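PDB 5ZU2: formate oxidase from Aspergillus oryzae, which binds FAD and oxidises formate as a member of the GMC oxidoreductase family. Local coordinates for residues Ser229-Ile234 with Met276-Gly281. The protein carries 1 engineered substitution. Numbering follows the deposited sequence.
Sequences SKRLII and MLSGIG. With FAD (flavin-adenine dinucleotide), chain D.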
ATOM      1  N   SER A 229     -10.861  -7.125  17.653  1.00 22.66           N
ATOM      2  CA  SER A 229     -11.871  -6.124  17.972  1.00 21.42           C
ATOM      3  C   SER A 229     -13.259  -6.670  17.722  1.00 23.10           C
ATOM      4  O   SER A 229     -13.503  -7.383  16.744  1.00 29.17           O
ATOM      5  CB  SER A 229     -11.668  -4.845  17.159  1.00 22.88           C
ATOM      6  OG  SER A 229     -11.815  -5.103  15.768  1.00 25.95           O
ATOM      7  N   LYS A 230     -14.165  -6.369  18.635  1.00 23.38           N
ATOM      8  CA  LYS A 230     -15.537  -6.787  18.442  1.00 23.56           C
ATOM      9  C   LYS A 230     -16.406  -5.651  17.940  1.00 24.25           C
ATOM     10  O   LYS A 230     -17.192  -5.850  17.014  1.00 24.69           O
ATOM     11  CB  LYS A 230     -16.120  -7.358  19.739  1.00 23.85           C
ATOM     12  CG  LYS A 230     -17.617  -7.547  19.639  1.00 25.53           C
ATOM     13  CD  LYS A 230     -18.256  -7.754  20.990  1.00 28.77           C
ATOM     14  CE  LYS A 230     -19.704  -8.163  20.839  1.00 30.39           C
ATOM     15  NZ  LYS A 230     -20.395  -8.164  22.165  1.00 36.95           N
ATOM     16  N   ARG A 231     -16.216  -4.449  18.470  1.00 27.41           N
ATOM     17  CA  ARG A 231     -17.159  -3.362  18.260  1.00 27.95           C
ATOM     18  C   ARG A 231     -16.581  -2.087  18.863  1.00 29.02           C
ATOM     19  O   ARG A 231     -15.815  -2.144  19.830  1.00 26.23           O
ATOM     20  CB  ARG A 231     -18.503  -3.712  18.920  1.00 24.33           C
ATOM     21  CG  ARG A 231     -19.615  -2.726  18.718  1.00 31.74           C
ATOM     22  CD  ARG A 231     -20.808  -3.069  19.612  1.00 31.53           C
ATOM     23  NE  ARG A 231     -21.351  -4.393  19.322  1.00 39.54           N
ATOM     24  CZ  ARG A 231     -22.103  -5.086  20.168  1.00 45.27           C
ATOM     25  NH1 ARG A 231     -22.386  -4.577  21.368  1.00 39.44           N
ATOM     26  NH2 ARG A 231     -22.559  -6.292  19.824  1.00 40.08           N
ATOM     27  N   LEU A 232     -16.920  -0.943  18.268  1.00 25.63           N
ATOM     28  CA  LEU A 232     -16.703   0.326  18.942  1.00 22.65           C
ATOM     29  C   LEU A 232     -17.828   0.573  19.935  1.00 25.93           C
ATOM     30  O   LEU A 232     -18.997   0.326  19.632  1.00 27.02           O
ATOM     31  CB  LEU A 232     -16.625   1.480  17.942  1.00 23.66           C
ATOM     32  CG  LEU A 232     -15.414   1.462  17.022  1.00 31.00           C
ATOM     33  CD1 LEU A 232     -15.568   2.484  15.891  1.00 24.27           C
ATOM     34  CD2 LEU A 232     -14.133   1.678  17.839  1.00 20.42           C
ATOM     35  N   ILE A 233     -17.469   1.084  21.113  1.00 24.94           N
ATOM     36  CA  ILE A 233     -18.432   1.424  22.158  1.00 20.84           C
ATOM     37  C   ILE A 233     -18.936   2.831  21.890  1.00 26.38           C
ATOM     38  O   ILE A 233     -18.200   3.803  22.073  1.00 28.43           O
ATOM     39  CB  ILE A 233     -17.815   1.321  23.560  1.00 30.00           C
ATOM     40  CG1 ILE A 233     -17.258  -0.094  23.790  1.00 21.75           C
ATOM     41  CG2 ILE A 233     -18.832   1.756  24.653  1.00 23.14           C
ATOM     42  CD1 ILE A 233     -16.518  -0.268  25.086  1.00 28.14           C
ATOM     43  N   ILE A 234     -20.207   2.933  21.497  1.00 26.58           N
ATOM     44  CA  ILE A 234     -20.852   4.191  21.141  1.00 29.94           C
ATOM     45  C   ILE A 234     -21.953   4.484  22.154  1.00 30.64           C
ATOM     46  O   ILE A 234     -22.750   3.603  22.478  1.00 29.67           O
ATOM     47  CB  ILE A 234     -21.458   4.130  19.724  1.00 32.59           C
ATOM     48  CG1 ILE A 234     -20.450   3.617  18.682  1.00 30.28           C
ATOM     49  CG2 ILE A 234     -22.104   5.470  19.353  1.00 28.47           C
ATOM     50  CD1 ILE A 234     -19.286   4.545  18.396  1.00 28.29           C
ATOM     51  N   MET A 276     -19.211  -0.620  10.652  1.00 22.04           N
ATOM     52  CA  MET A 276     -20.551  -1.142  10.398  1.00 22.70           C
ATOM     53  C   MET A 276     -21.047  -2.022  11.538  1.00 23.04           C
ATOM     54  O   MET A 276     -22.217  -1.953  11.906  1.00 27.48           O
ATOM     55  CB  MET A 276     -20.580  -1.906   9.081  1.00 24.48           C
ATOM     56  CG  MET A 276     -20.492  -0.979   7.883  1.00 23.08           C
ATOM     57  SD  MET A 276     -20.735  -1.801   6.310  1.00 23.48           S
ATOM     58  CE  MET A 276     -19.168  -2.622   6.020  1.00 18.70           C
ATOM     59  N   LEU A 277     -20.179  -2.857  12.112  1.00 26.86           N
ATOM     60  CA  LEU A 277     -20.596  -3.658  13.254  1.00 24.76           C
ATOM     61  C   LEU A 277     -21.004  -2.786  14.426  1.00 26.86           C
ATOM     62  O   LEU A 277     -21.759  -3.244  15.289  1.00 31.46           O
ATOM     63  CB  LEU A 277     -19.466  -4.601  13.692  1.00 23.11           C
ATOM     64  CG  LEU A 277     -19.081  -5.712  12.699  1.00 27.39           C
ATOM     65  CD1 LEU A 277     -17.874  -6.481  13.171  1.00 22.23           C
ATOM     66  CD2 LEU A 277     -20.233  -6.651  12.452  1.00 27.33           C
ATOM     67  N   SER A 278     -20.526  -1.542  14.467  1.00 24.64           N
ATOM     68  CA  SER A 278     -20.766  -0.611  15.562  1.00 21.63           C
ATOM     69  C   SER A 278     -21.947   0.310  15.320  1.00 21.39           C
ATOM     70  O   SER A 278     -22.171   1.213  16.126  1.00 23.40           O
ATOM     71  CB  SER A 278     -19.520   0.239  15.823  1.00 19.74           C
ATOM     72  OG  SER A 278     -18.392  -0.563  16.085  1.00 25.48           O
ATOM     73  N   GLY A 279     -22.693   0.114  14.235  1.00 19.43           N
ATOM     74  CA  GLY A 279     -23.844   0.936  13.941  1.00 23.28           C
ATOM     75  C   GLY A 279     -23.610   2.125  13.030  1.00 25.03           C
ATOM     76  O   GLY A 279     -24.485   2.990  12.943  1.00 27.56           O
ATOM     77  N   ILE A 280     -22.473   2.204  12.350  1.00 22.48           N
ATOM     78  CA  ILE A 280     -22.155   3.345  11.493  1.00 26.05           C
ATOM     79  C   ILE A 280     -21.898   2.813  10.087  1.00 23.28           C
ATOM     80  O   ILE A 280     -20.797   2.338   9.792  1.00 23.69           O
ATOM     81  CB  ILE A 280     -20.943   4.120  12.012  1.00 26.25           C
ATOM     82  CG1 ILE A 280     -21.129   4.477  13.488  1.00 20.37           C
ATOM     83  CG2 ILE A 280     -20.745   5.373  11.190  1.00 25.47           C
ATOM     84  CD1 ILE A 280     -19.841   4.716  14.200  1.00 20.80           C
ATOM     85  N   GLY A 281     -22.869   2.942   9.200  1.00 20.45           N
ATOM     86  CA  GLY A 281     -22.717   2.443   7.856  1.00 21.37           C
ATOM     87  C   GLY A 281     -23.994   2.632   7.076  1.00 22.39           C
ATOM     88  O   GLY A 281     -24.886   3.375   7.483  1.00 29.97           O
TER
HETATM   89  PA  FAD D 601      -2.455  -1.655   7.968  1.00 21.76           P
HETATM   90  O1A FAD D 601      -2.804  -2.908   7.299  1.00 23.41           O
HETATM   91  O2A FAD D 601      -0.979  -1.289   7.900  1.00 21.07           O
HETATM   92  O5B FAD D 601      -2.887  -1.669   9.539  1.00 27.44           O
HETATM   93  C5B FAD D 601      -4.124  -2.267   9.989  1.00 24.34           C
HETATM   94  C4B FAD D 601      -3.854  -2.897  11.335  1.00 23.55           C
HETATM   95  O4B FAD D 601      -5.103  -3.181  12.013  1.00 23.24           O
HETATM   96  C3B FAD D 601      -3.071  -4.212  11.298  1.00 20.85           C
HETATM   97  O3B FAD D 601      -2.064  -4.261  12.303  1.00 25.49           O
HETATM   98  C2B FAD D 601      -4.146  -5.260  11.586  1.00 25.08           C
HETATM   99  O2B FAD D 601      -3.643  -6.459  12.182  1.00 24.82           O
HETATM  100  C1B FAD D 601      -5.050  -4.485  12.539  1.00 20.84           C
HETATM  101  N9A FAD D 601      -6.408  -5.015  12.606  1.00 23.54           N
HETATM  102  C8A FAD D 601      -7.248  -5.184  11.541  1.00 23.89           C
HETATM  103  N7A FAD D 601      -8.419  -5.678  11.857  1.00 24.78           N
HETATM  104  C5A FAD D 601      -8.336  -5.881  13.223  1.00 23.54           C
HETATM  105  C6A FAD D 601      -9.254  -6.394  14.160  1.00 28.16           C
HETATM  106  N6A FAD D 601     -10.479  -6.822  13.833  1.00 26.41           N
HETATM  107  N1A FAD D 601      -8.866  -6.443  15.458  1.00 21.43           N
HETATM  108  C2A FAD D 601      -7.642  -6.016  15.775  1.00 21.54           C
HETATM  109  N3A FAD D 601      -6.689  -5.522  14.978  1.00 22.32           N
HETATM  110  C4A FAD D 601      -7.099  -5.481  13.703  1.00 24.59           C
HETATM  111  N1  FAD D 601       2.982   0.321  -0.142  1.00 26.56           N
HETATM  112  C2  FAD D 601       4.029   1.022  -0.668  1.00 33.87           C
HETATM  113  O2  FAD D 601       4.061   2.261  -0.628  1.00 35.35           O
HETATM  114  N3  FAD D 601       5.095   0.333  -1.263  1.00 34.80           N
HETATM  115  C4  FAD D 601       5.210  -1.050  -1.391  1.00 36.53           C
HETATM  116  O4  FAD D 601       6.192  -1.549  -1.949  1.00 32.52           O
HETATM  117  C4X FAD D 601       4.083  -1.780  -0.818  1.00 36.41           C
HETATM  118  N5  FAD D 601       4.094  -3.090  -0.892  1.00 32.17           N
HETATM  119  C5X FAD D 601       3.028  -3.781  -0.350  1.00 32.44           C
HETATM  120  C6  FAD D 601       3.046  -5.180  -0.400  1.00 32.48           C
HETATM  121  C7  FAD D 601       2.011  -5.931   0.144  1.00 34.66           C
HETATM  122  C7M FAD D 601       2.064  -7.439   0.059  1.00 29.39           C
HETATM  123  C8  FAD D 601       0.933  -5.270   0.762  1.00 34.77           C
HETATM  124  C8M FAD D 601      -0.203  -6.047   1.364  1.00 29.07           C
HETATM  125  C9  FAD D 601       0.917  -3.875   0.826  1.00 33.28           C
HETATM  126  C9A FAD D 601       1.953  -3.125   0.276  1.00 31.31           C
HETATM  127  N10 FAD D 601       1.987  -1.711   0.340  1.00 33.49           N
HETATM  128  C10 FAD D 601       3.025  -1.007  -0.208  1.00 32.65           C
HETATM  129  C1' FAD D 601       0.871  -0.952   0.905  1.00 29.79           C
HETATM  130  C2' FAD D 601       1.101  -0.442   2.315  1.00 22.63           C
HETATM  131  O2' FAD D 601       1.863  -1.387   3.062  1.00 24.95           O
HETATM  132  C3' FAD D 601      -0.266  -0.264   2.975  1.00 36.20           C
HETATM  133  O3' FAD D 601      -1.145   0.455   2.114  1.00 32.10           O
HETATM  134  C4' FAD D 601      -0.265   0.410   4.343  1.00 30.47           C
HETATM  135  O4' FAD D 601       0.660  -0.280   5.189  1.00 24.37           O
HETATM  136  C5' FAD D 601      -1.674   0.449   4.892  1.00 23.14           C
HETATM  137  O5' FAD D 601      -1.644   1.010   6.219  1.00 27.97           O
HETATM  138  P   FAD D 601      -2.924   1.052   7.123  1.00 23.70           P
HETATM  139  O1P FAD D 601      -2.428   1.620   8.454  1.00 26.42           O
HETATM  140  O2P FAD D 601      -4.005   1.737   6.340  1.00 21.04           O
HETATM  141  O3P FAD D 601      -3.300  -0.471   7.338  1.00 25.14           O
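Ser278 OG takes part in two hydrogen bonds: it accepts the backbone N-H of Leu232 (N to OG 2.7 Å, N-H...O angle 158°) and is bonded also to the carbonyl O of Leu274, one turn back in helix 267-277. As a carbonyl can only accept, the hydroxyl proton goes to Leu274, so the buried hydroxyl is satisfied as both donor and acceptor, and the two bonds fix its rotation. Its first torsion turns OG anti to its own carbonyl carbon (chi1 -56°), toward Leu232 N. Carbon packs around the same oxygen, with Leu232 CB at 3.3 Å from OG and Arg231 CG at 3.6 Å. Beyond that methylene the arginine chain bends at chi3, and Lys230 CE sits over one face of the guanidinium, near its rim.

Two further touches complete the contact. A methyl of Leu277, CD1, rests 4.0 Å from the carbonyl O of Lys230, while Ile234 CD1 and Ile280 CD1 form an apolar pair at 4.2 Å. A classic bulge sets Lys230 and Arg231 together against Thr245 of the neighbouring strand 240-248. Strand 227-235 also presents Ser229 to the cofactor: its backbone N donates to FAD N1A (3.0 Å, 166°), and Ser229 OG lies 2.9 Å from FAD N6A.

On the other segment, Gly279, positive in phi, is the C-prime residue of a Schellman motif, as Gly279 N to Met276 O (3.2 Å) and Ile280 N to Leu275 O attest. The contact thus packs the outermost strand of a four-stranded mixed sheet on the Schellman-terminated end of helix 267-277, beside the adenine in the FAD-binding region of a GMC oxidoreductase.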